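Beta-galactosidase/beta-glucuronidase (Faecalibacterium prausnitzii L2-6, PDB 6MVF) binds flavin mononucleotide and is a glycoside hydrolase family 2 beta-glucuronidase of the human gut microbiome, hydrolysing glucuronides. Local coordinates at residues 171-176 with 266-271; 208-213 with 258-263; 87-92 with 163-168. All coordinates share one frame; numbering follows the deposited sequence.

The three contacts illustrate how beta domains can be fastened together beside a cofactor. Contact 3 closes first along the chain, pairing the two central strands of a four-stranded sheet in the sugar-binding domain. Contact 1 follows, and the chain between its segments contains both segments of contact 2. The centres of contacts 1 and 2 lie about 10 Å apart, and strands 254-262 and 265-274 are sheet neighbours, joined by the salt bridge of R259 with E269. Contact 3 is about 12 Å from contact 1, centre to centre, and reaches it through Y90 and D176, whose side chains probably hydrogen-bond. Segment 171-176, whose D174 binds FMN, adds strand 172-173 to a sheet of the second beta domain.

Contact 1 (171-176 with 266-271); sequences AHFDLD and AFDEIY. With FMN (flavin mononucleotide), chain G.
H172 and D268 mark the closest backbone approach, 5.5 Å between their CA atoms, where 171-173 and 267-270 run in nearly the same direction, 7° apart, although in two different sheets. The link between them is made by a side chain: D268 reaches over, and its OD2 accepts the backbone N-H of F173 at 2.8 Å, with an N-H...O angle of 146°. The donor meets that oxygen on its anti side, close to the carboxylate plane. With CG anti to the backbone N (chi1 -153°), D268 is extended toward the other segment. R25 forms a salt bridge to the same OD2, while OD1 accepts from N of E269, so this buried carboxylate is gripped at both oxygens and probably keeps its negative charge.

F173 supplies the apolar half. CD1 of I270 lies over one face of its ring, 4.0 Å from the centroid, in a CH-pi contact displaced toward the rim. E269 N comes up at the ring edge, 3.9 Å from CE2, and the far end of the ring reaches A258 and L260 on the neighbouring strand.

D174 turns the other way. Its OD2 receives the N3-H of FMN at 2.9 Å, and its OD1 takes the N-H of D176 at 2.8 Å, forming an Asx turn that fixes how the carboxylate faces the flavin. Y177 also hydrogen-bonds the cofactor. F267 and D268, both opposite L260, make a classic beta bulge. Together these features describe two sheets of a beta-sandwich domain packed face to face, with the FMN site at the end of one strand.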
loop_
_atom_site.group_PDB
_atom_site.type_symbol
_atom_site.label_atom_id
_atom_site.label_comp_id
_atom_site.label_asym_id
_atom_site.label_seq_id
_atom_site.Cartn_x
_atom_site.Cartn_y
_atom_site.Cartn_z
ATOM N N ALA A 171 -19.216 21.064 22.677
ATOM C CA ALA A 171 -19.285 19.900 23.548
ATOM C C ALA A 171 -18.390 18.813 22.956
ATOM O O ALA A 171 -18.555 18.434 21.791
ATOM C CB ALA A 171 -20.725 19.410 23.698
ATOM N N HIS A 172 -17.447 18.322 23.758
ATOM C CA HIS A 172 -16.389 17.433 23.302
ATOM C C HIS A 172 -15.742 16.798 24.523
ATOM O O HIS A 172 -15.748 17.374 25.611
ATOM C CB HIS A 172 -15.331 18.183 22.472
ATOM C CG HIS A 172 -14.550 19.199 23.253
ATOM N ND1 HIS A 172 -14.874 20.541 23.270
ATOM C CD2 HIS A 172 -13.449 19.073 24.033
ATOM C CE1 HIS A 172 -14.011 21.193 24.030
ATOM N NE2 HIS A 172 -13.131 20.325 24.499
ATOM N N PHE A 173 -15.154 15.619 24.320
ATOM C CA PHE A 173 -14.403 14.959 25.381
ATOM C C PHE A 173 -13.182 15.782 25.800
ATOM O O PHE A 173 -12.492 16.387 24.965
ATOM C CB PHE A 173 -13.962 13.560 24.938
ATOM C CG PHE A 173 -15.096 12.606 24.668
ATOM C CD1 PHE A 173 -15.821 12.048 25.723
ATOM C CD2 PHE A 173 -15.404 12.223 23.356
ATOM C CE1 PHE A 173 -16.853 11.169 25.486
ATOM C CE2 PHE A 173 -16.428 11.324 23.103
ATOM C CZ PHE A 173 -17.160 10.797 24.169
ATOM N N ASP A 174 -12.888 15.735 27.105
ATOM C CA ASP A 174 -11.946 16.642 27.757
ATOM C C ASP A 174 -10.560 16.554 27.138
ATOM O O ASP A 174 -9.964 15.474 27.068
ATOM C CB ASP A 174 -11.885 16.321 29.256
ATOM C CG ASP A 174 -11.270 17.452 30.097
ATOM O OD1 ASP A 174 -10.712 18.412 29.528
ATOM O OD2 ASP A 174 -11.353 17.386 31.343
ATOM N N LEU A 175 -10.047 17.715 26.717
ATOM C CA LEU A 175 -8.718 17.875 26.147
ATOM C C LEU A 175 -7.781 18.621 27.084
ATOM O O LEU A 175 -6.589 18.784 26.767
ATOM C CB LEU A 175 -8.815 18.629 24.813
ATOM C CG LEU A 175 -9.406 17.847 23.640
ATOM C CD1 LEU A 175 -10.194 18.727 22.655
ATOM C CD2 LEU A 175 -8.265 17.155 22.940
ATOM N N ASP A 176 -8.291 19.066 28.234
ATOM C CA ASP A 176 -7.634 20.059 29.082
ATOM C C ASP A 176 -7.027 19.485 30.342
ATOM O O ASP A 176 -6.457 20.243 31.123
ATOM C CB ASP A 176 -8.625 21.162 29.486
ATOM C CG ASP A 176 -8.830 22.172 28.394
ATOM O OD1 ASP A 176 -7.813 22.649 27.836
ATOM O OD2 ASP A 176 -10.001 22.476 28.079
ATOM N N ALA A 266 -23.218 12.118 15.936
ATOM C CA ALA A 266 -22.081 12.063 16.846
ATOM C C ALA A 266 -21.305 13.379 16.771
ATOM O O ALA A 266 -20.904 13.814 15.686
ATOM C CB ALA A 266 -21.167 10.872 16.534
ATOM N N PHE A 267 -21.094 14.010 17.924
ATOM C CA PHE A 267 -20.283 15.220 17.977
ATOM C C PHE A 267 -18.811 14.898 18.198
ATOM O O PHE A 267 -17.943 15.497 17.554
ATOM C CB PHE A 267 -20.785 16.160 19.085
ATOM C CG PHE A 267 -21.943 17.028 18.678
ATOM C CD1 PHE A 267 -23.113 16.468 18.163
ATOM C CD2 PHE A 267 -21.876 18.410 18.834
ATOM C CE1 PHE A 267 -24.186 17.267 17.797
ATOM C CE2 PHE A 267 -22.954 19.220 18.464
ATOM C CZ PHE A 267 -24.105 18.649 17.946
ATOM N N ASP A 268 -18.509 13.954 19.087
ATOM C CA ASP A 268 -17.129 13.618 19.390
ATOM C C ASP A 268 -16.976 12.103 19.519
ATOM O O ASP A 268 -17.940 11.376 19.790
ATOM C CB ASP A 268 -16.654 14.342 20.659
ATOM C CG ASP A 268 -15.156 14.566 20.657
ATOM O OD1 ASP A 268 -14.494 14.150 19.673
ATOM O OD2 ASP A 268 -14.638 15.164 21.623
ATOM N N GLU A 269 -15.742 11.631 19.313
ATOM C CA GLU A 269 -15.439 10.201 19.352
ATOM C C GLU A 269 -13.984 10.004 19.744
ATOM O O GLU A 269 -13.089 10.541 19.084
ATOM C CB GLU A 269 -15.726 9.554 17.995
ATOM C CG GLU A 269 -15.331 8.083 17.844
ATOM C CD GLU A 269 -15.592 7.566 16.409
ATOM O OE1 GLU A 269 -16.696 6.997 16.161
ATOM O OE2 GLU A 269 -14.693 7.765 15.533
ATOM N N ILE A 270 -13.755 9.244 20.817
ATOM C CA ILE A 270 -12.420 8.857 21.245
ATOM C C ILE A 270 -12.407 7.355 21.500
ATOM O O ILE A 270 -13.449 6.713 21.655
ATOM C CB ILE A 270 -11.955 9.615 22.499
ATOM C CG1 ILE A 270 -12.887 9.306 23.669
ATOM C CG2 ILE A 270 -11.866 11.104 22.219
ATOM C CD1 ILE A 270 -12.494 10.008 24.943
ATOM N N TYR A 271 -11.203 6.789 21.542
ATOM C CA TYR A 271 -11.099 5.351 21.690
ATOM C C TYR A 271 -9.782 4.981 22.363
ATOM O O TYR A 271 -8.880 5.804 22.526
ATOM C CB TYR A 271 -11.262 4.642 20.338
ATOM C CG TYR A 271 -10.231 5.001 19.304
ATOM C CD1 TYR A 271 -10.509 5.943 18.316
ATOM C CD2 TYR A 271 -8.974 4.385 19.302
ATOM C CE1 TYR A 271 -9.560 6.272 17.354
ATOM C CE2 TYR A 271 -8.011 4.707 18.347
ATOM C CZ TYR A 271 -8.312 5.649 17.374
ATOM O OH TYR A 271 -7.360 5.966 16.425
HETATM N N1 FMN G . -10.770 14.607 35.174
HETATM C C2 FMN G . -11.086 15.345 34.107
HETATM O O2 FMN G . -11.765 16.368 34.215
HETATM N N3 FMN G . -10.684 15.049 32.891
HETATM C C4 FMN G . -9.965 14.005 32.620
HETATM O O4 FMN G . -9.596 13.738 31.488
HETATM C C4A FMN G . -9.605 13.161 33.707
HETATM N N5 FMN G . -8.869 12.120 33.439
HETATM C C5A FMN G . -8.495 11.296 34.396
HETATM C C6 FMN G . -7.727 10.206 34.077
HETATM C C7 FMN G . -7.340 9.344 35.039
HETATM C C7M FMN G . -6.509 8.174 34.685
HETATM C C8 FMN G . -7.724 9.594 36.422
HETATM C C8M FMN G . -7.284 8.659 37.493
HETATM C C9 FMN G . -8.498 10.689 36.737
HETATM C C9A FMN G . -8.909 11.554 35.770
HETATM N N10 FMN G . -9.661 12.674 36.087
HETATM C C10 FMN G . -10.041 13.513 35.041
HETATM C "C1'" FMN G . -10.053 12.824 37.482
HETATM C "C2'" FMN G . -9.580 13.964 38.351
HETATM O "O2'" FMN G . -8.372 13.455 38.855
HETATM C "C3'" FMN G . -10.460 14.197 39.560
HETATM O "O3'" FMN G . -11.727 13.618 39.338
HETATM C "C4'" FMN G . -10.742 15.652 39.863
HETATM O "O4'" FMN G . -11.005 16.273 38.615
HETATM C "C5'" FMN G . -9.629 16.367 40.631
HETATM O "O5'" FMN G . -8.774 17.084 39.758
HETATM P P FMN G . -7.351 17.642 40.174
HETATM O O1P FMN G . -7.244 18.854 39.338
HETATM O O2P FMN G . -7.440 17.870 41.655
HETATM O O3P FMN G . -6.302 16.626 39.872
#

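Contact 2 (208-213 with 258-263); sequences DSFTVM and ARLQRN
T211 with Q261 and M213 with R259 are the hydrogen-bonded pairs of an antiparallel beta ladder, which joins the two inner strands of a four-stranded sheet in the beta-sandwich domain next to the FMN-binding segment. V212 and L260 form the non-hydrogen-bonded pair between them. The N-to-C directions of the short strand segments are 145° apart, and each hydrogen-bonded pair has two bonds, such as T211 N to Q261 O at 3.0 Å and M213 N to R259 O at 2.9 Å.

V212 and L260 point into the sandwich, where V212 packs on F173 and L260 on V203 of strand 195-204; CD1 of L260 also lies 3.7 Å from CB of F210. On the other face M213, bent at its last torsion, brings CE to 3.3 Å from OE1 of Q261, and this face packs on the second subunit.

Where the ladder ends, the F210 ring leans against R262, its CE1 3.7 Å from CB of the arginine, with ring and guanidinium planes 28° apart. A water seals the same end: it donates to S209 O at 2.9 Å and to Q261 O at 2.8 Å, and shares a hydrogen bond with OG1 of T211 at 3.0 Å.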
loop_
_atom_site.group_PDB
_atom_site.type_symbol
_atom_site.label_atom_id
_atom_site.label_comp_id
_atom_site.label_asym_id
_atom_site.label_seq_id
_atom_site.Cartn_x
_atom_site.Cartn_y
_atom_site.Cartn_z
ATOM N N ASP A 208 -28.008 17.941 28.953
ATOM C CA ASP A 208 -28.957 16.829 28.932
ATOM C C ASP A 208 -29.215 16.272 27.531
ATOM O O ASP A 208 -29.636 15.116 27.407
ATOM C CB ASP A 208 -30.279 17.256 29.576
ATOM C CG ASP A 208 -30.173 17.392 31.093
ATOM O OD1 ASP A 208 -29.208 16.846 31.678
ATOM O OD2 ASP A 208 -31.052 18.037 31.704
ATOM N N SER A 209 -28.955 17.043 26.475
ATOM C CA SER A 209 -29.150 16.542 25.117
ATOM C C SER A 209 -28.000 15.669 24.625
ATOM O O SER A 209 -28.110 15.086 23.537
ATOM C CB SER A 209 -29.356 17.707 24.142
ATOM O OG SER A 209 -28.185 18.498 23.984
ATOM N N PHE A 210 -26.905 15.566 25.381
ATOM C CA PHE A 210 -25.769 14.741 24.995
ATOM C C PHE A 210 -25.730 13.450 25.814
ATOM O O PHE A 210 -25.928 13.465 27.030
ATOM C CB PHE A 210 -24.468 15.519 25.167
ATOM C CG PHE A 210 -24.286 16.627 24.167
ATOM C CD1 PHE A 210 -23.993 16.337 22.830
ATOM C CD2 PHE A 210 -24.381 17.953 24.559
ATOM C CE1 PHE A 210 -23.817 17.348 21.898
ATOM C CE2 PHE A 210 -24.209 18.979 23.631
ATOM C CZ PHE A 210 -23.927 18.678 22.295
ATOM N N THR A 211 -25.498 12.328 25.140
ATOM C CA THR A 211 -25.198 11.061 25.795
ATOM C C THR A 211 -23.797 10.589 25.404
ATOM O O THR A 211 -23.183 11.080 24.458
ATOM C CB THR A 211 -26.222 9.975 25.424
ATOM O OG1 THR A 211 -26.371 9.935 24.005
ATOM C CG2 THR A 211 -27.567 10.214 26.072
ATOM N N VAL A 212 -23.289 9.614 26.145
ATOM C CA VAL A 212 -22.063 8.917 25.789
ATOM C C VAL A 212 -22.412 7.455 25.503
ATOM O O VAL A 212 -22.888 6.733 26.390
ATOM C CB VAL A 212 -21.000 9.038 26.890
ATOM C CG1 VAL A 212 -19.784 8.171 26.550
ATOM C CG2 VAL A 212 -20.584 10.498 27.071
ATOM N N MET A 213 -22.192 7.027 24.258
ATOM C CA MET A 213 -22.476 5.661 23.831
ATOM C C MET A 213 -21.153 4.913 23.779
ATOM O O MET A 213 -20.271 5.251 22.986
ATOM C CB MET A 213 -23.186 5.631 22.481
ATOM C CG MET A 213 -24.473 6.460 22.443
ATOM S SD MET A 213 -25.354 6.312 20.871
ATOM C CE MET A 213 -23.980 6.548 19.736
ATOM N N ALA A 258 -15.831 5.551 22.541
ATOM C CA ALA A 258 -16.783 6.400 23.250
ATOM C C ALA A 258 -17.233 7.511 22.323
ATOM O O ALA A 258 -16.393 8.213 21.754
ATOM C CB ALA A 258 -16.188 6.996 24.542
ATOM N N ARG A 259 -18.550 7.679 22.193
ATOM C CA ARG A 259 -19.138 8.639 21.268
ATOM C C ARG A 259 -20.055 9.585 22.016
ATOM O O ARG A 259 -21.035 9.140 22.621
ATOM C CB ARG A 259 -19.933 7.943 20.170
ATOM C CG ARG A 259 -19.107 7.543 18.995
ATOM C CD ARG A 259 -19.986 7.117 17.822
ATOM N NE ARG A 259 -19.159 6.422 16.845
ATOM C CZ ARG A 259 -18.987 5.103 16.819
ATOM N NH1 ARG A 259 -19.623 4.342 17.705
ATOM N NH2 ARG A 259 -18.197 4.546 15.898
ATOM N N LEU A 260 -19.756 10.886 21.934
ATOM C CA LEU A 260 -20.643 11.930 22.422
ATOM C C LEU A 260 -21.721 12.224 21.369
ATOM O O LEU A 260 -21.419 12.698 20.266
ATOM C CB LEU A 260 -19.833 13.179 22.757
ATOM C CG LEU A 260 -20.589 14.308 23.472
ATOM C CD1 LEU A 260 -21.117 13.876 24.847
ATOM C CD2 LEU A 260 -19.701 15.526 23.578
ATOM N N GLN A 261 -22.977 11.964 21.723
ATOM C CA GLN A 261 -24.082 11.845 20.779
ATOM C C GLN A 261 -25.159 12.879 21.078
ATOM O O GLN A 261 -25.558 13.053 22.234
ATOM C CB GLN A 261 -24.700 10.426 20.869
ATOM C CG GLN A 261 -25.822 10.100 19.877
ATOM C CD GLN A 261 -25.301 9.705 18.478
ATOM O OE1 GLN A 261 -24.089 9.541 18.252
ATOM N NE2 GLN A 261 -26.225 9.557 17.540
ATOM N N ARG A 262 -25.661 13.544 20.045
ATOM C CA ARG A 262 -26.894 14.317 20.165
ATOM C C ARG A 262 -27.866 13.903 19.069
ATOM O O ARG A 262 -27.514 13.934 17.888
ATOM C CB ARG A 262 -26.634 15.822 20.095
ATOM C CG ARG A 262 -27.902 16.604 20.354
ATOM C CD ARG A 262 -27.873 17.930 19.692
ATOM N NE ARG A 262 -27.380 18.950 20.603
ATOM C CZ ARG A 262 -26.980 20.151 20.204
ATOM N NH1 ARG A 262 -27.010 20.457 18.905
ATOM N NH2 ARG A 262 -26.543 21.032 21.101
ATOM N N ASN A 263 -29.082 13.516 19.452
ATOM C CA ASN A 263 -30.070 13.034 18.489
ATOM C C ASN A 263 -29.484 11.896 17.656
ATOM O O ASN A 263 -29.062 10.883 18.223
ATOM C CB ASN A 263 -30.553 14.176 17.601
ATOM C CG ASN A 263 -31.311 15.248 18.376
ATOM O OD1 ASN A 263 -30.862 16.375 18.474
ATOM N ND2 ASN A 263 -32.467 14.900 18.905
HETATM O O HOH W 1 -28.050 12.216 23.098
#

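Contact 3 (87-92 with 163-168); sequences GRVYVE and VNLISV
R88, Y90 and E92 pair with V168, I166 and N164 in three hydrogen-bonded rungs of an antiparallel ladder, the strands lying at 162° to each other. Each rung has two backbone bonds; in the middle one Y90 N meets I166 O at 2.9 Å and I166 N meets Y90 O at 2.8 Å. Between the rungs V89 faces S167 and V91 faces L165, and CA-H...O contacts to the carbonyls supplement the ladder.

Apolar contacts divide between the two faces. On one, CG1 of V89 touches CD1 of L165, and CG2 of V91 lies 3.9 Å from CG1 of V163. On the other, Y90 and I166 pack CB against CB at 4.1 Å, while CG2 of V168 adjoins CB of R88, whose guanidinium group is held by D122 of the adjoining strand.

The polar side-chain contact is between E92 and N164, which lie side by side and point the same way. ND2 of N164 donates to the anti lone pair of OE2 of E92, at 2.9 Å, and the carboxylate and amide planes are 65° apart. The extended glutamate, CG anti to the backbone N (chi1 168°), also sets OE1 3.5 Å from CD1 of I166, and R120 forms a salt bridge to that oxygen. Replacing E92 by an alanine would probably cost R120 its salt bridge here and leave the N164 amide freer to turn.

The face of R88, Y90, E92, N164, I166 and V168 thus mixes charged links with apolar packing, while the V89, V91, V163 and L165 side is mainly aliphatic. Because the two oxygens of E92 have different partners, N164 and R120, one carboxylate ties three strands together, 163-168, its own and 119-122.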
loop_
_atom_site.group_PDB
_atom_site.type_symbol
_atom_site.label_atom_id
_atom_site.label_comp_id
_atom_site.label_asym_id
_atom_site.label_seq_id
_atom_site.Cartn_x
_atom_site.Cartn_y
_atom_site.Cartn_z
ATOM N N GLY A 87 -17.261 26.126 17.510
ATOM C CA GLY A 87 -16.080 25.304 17.401
ATOM C C GLY A 87 -14.937 25.803 18.261
ATOM O O GLY A 87 -14.868 26.965 18.662
ATOM N N ARG A 88 -14.031 24.882 18.557
ATOM C CA ARG A 88 -12.892 25.152 19.414
ATOM C C ARG A 88 -11.630 24.626 18.746
ATOM O O ARG A 88 -11.671 23.679 17.953
ATOM C CB ARG A 88 -13.093 24.523 20.799
ATOM C CG ARG A 88 -14.464 24.858 21.371
ATOM C CD ARG A 88 -14.474 24.958 22.877
ATOM N NE ARG A 88 -13.544 25.961 23.392
ATOM C CZ ARG A 88 -13.739 27.272 23.308
ATOM N NH1 ARG A 88 -14.819 27.744 22.709
ATOM N NH2 ARG A 88 -12.853 28.105 23.826
ATOM N N VAL A 89 -10.513 25.284 19.044
ATOM C CA VAL A 89 -9.223 24.965 18.454
ATOM C C VAL A 89 -8.231 24.736 19.578
ATOM O O VAL A 89 -8.155 25.535 20.517
ATOM C CB VAL A 89 -8.729 26.083 17.521
ATOM C CG1 VAL A 89 -7.400 25.678 16.859
ATOM C CG2 VAL A 89 -9.827 26.434 16.496
ATOM N N TYR A 90 -7.484 23.642 19.490
ATOM C CA TYR A 90 -6.489 23.282 20.486
ATOM C C TYR A 90 -5.171 23.009 19.781
ATOM O O TYR A 90 -5.156 22.416 18.699
ATOM C CB TYR A 90 -6.922 22.039 21.283
ATOM C CG TYR A 90 -7.898 22.283 22.420
ATOM C CD1 TYR A 90 -9.268 22.461 22.186
ATOM C CD2 TYR A 90 -7.457 22.292 23.737
ATOM C CE1 TYR A 90 -10.159 22.676 23.252
ATOM C CE2 TYR A 90 -8.339 22.487 24.801
ATOM C CZ TYR A 90 -9.677 22.681 24.562
ATOM O OH TYR A 90 -10.515 22.884 25.641
ATOM N N VAL A 91 -4.067 23.442 20.380
ATOM C CA VAL A 91 -2.743 23.002 19.946
ATOM C C VAL A 91 -2.283 21.923 20.910
ATOM O O VAL A 91 -2.465 22.042 22.126
ATOM C CB VAL A 91 -1.720 24.155 19.849
ATOM C CG1 VAL A 91 -1.590 24.894 21.151
ATOM C CG2 VAL A 91 -0.382 23.612 19.455
ATOM N N GLU A 92 -1.735 20.840 20.361
ATOM C CA GLU A 92 -1.271 19.699 21.140
ATOM C C GLU A 92 0.207 19.478 20.837
ATOM O O GLU A 92 0.568 19.137 19.707
ATOM C CB GLU A 92 -2.105 18.467 20.814
ATOM C CG GLU A 92 -1.549 17.163 21.323
ATOM C CD GLU A 92 -2.469 15.989 21.014
ATOM O OE1 GLU A 92 -3.388 15.719 21.838
ATOM O OE2 GLU A 92 -2.279 15.345 19.942
ATOM N N VAL A 163 3.786 18.028 16.724
ATOM C CA VAL A 163 2.771 18.953 17.232
ATOM C C VAL A 163 1.490 18.760 16.422
ATOM O O VAL A 163 1.542 18.523 15.213
ATOM C CB VAL A 163 3.263 20.430 17.154
ATOM C CG1 VAL A 163 2.157 21.406 17.517
ATOM C CG2 VAL A 163 4.484 20.665 18.049
ATOM N N ASN A 164 0.336 18.878 17.084
ATOM C CA ASN A 164 -0.961 18.635 16.463
ATOM C C ASN A 164 -1.911 19.794 16.708
ATOM O O ASN A 164 -1.876 20.444 17.754
ATOM C CB ASN A 164 -1.646 17.376 17.000
ATOM C CG ASN A 164 -1.021 16.103 16.494
ATOM O OD1 ASN A 164 -0.738 15.968 15.306
ATOM N ND2 ASN A 164 -0.810 15.149 17.399
ATOM N N LEU A 165 -2.794 20.005 15.739
ATOM C CA LEU A 165 -3.923 20.916 15.855
ATOM C C LEU A 165 -5.190 20.079 15.977
ATOM O O LEU A 165 -5.378 19.127 15.211
ATOM C CB LEU A 165 -3.993 21.830 14.635
ATOM C CG LEU A 165 -4.647 23.194 14.714
ATOM C CD1 LEU A 165 -3.856 24.082 15.648
ATOM C CD2 LEU A 165 -4.702 23.792 13.314
ATOM N N ILE A 166 -6.041 20.405 16.950
ATOM C CA ILE A 166 -7.276 19.661 17.190
ATOM C C ILE A 166 -8.469 20.611 17.061
ATOM O O ILE A 166 -8.532 21.645 17.738
ATOM C CB ILE A 166 -7.274 18.964 18.561
ATOM C CG1 ILE A 166 -6.064 18.029 18.682
ATOM C CG2 ILE A 166 -8.581 18.196 18.758
ATOM C CD1 ILE A 166 -5.919 17.357 20.036
ATOM N N SER A 167 -9.414 20.250 16.198
ATOM C CA SER A 167 -10.655 20.980 15.988
ATOM C C SER A 167 -11.805 20.125 16.512
ATOM O O SER A 167 -11.942 18.962 16.111
ATOM C CB SER A 167 -10.832 21.287 14.499
ATOM O OG SER A 167 -12.085 21.862 14.235
ATOM N N VAL A 168 -12.613 20.683 17.412
ATOM C CA VAL A 168 -13.727 19.956 18.028
ATOM C C VAL A 168 -14.928 20.879 18.156
ATOM O O VAL A 168 -14.798 22.109 18.092
ATOM C CB VAL A 168 -13.357 19.389 19.418
ATOM C CG1 VAL A 168 -12.345 18.223 19.307
ATOM C CG2 VAL A 168 -12.856 20.495 20.334
#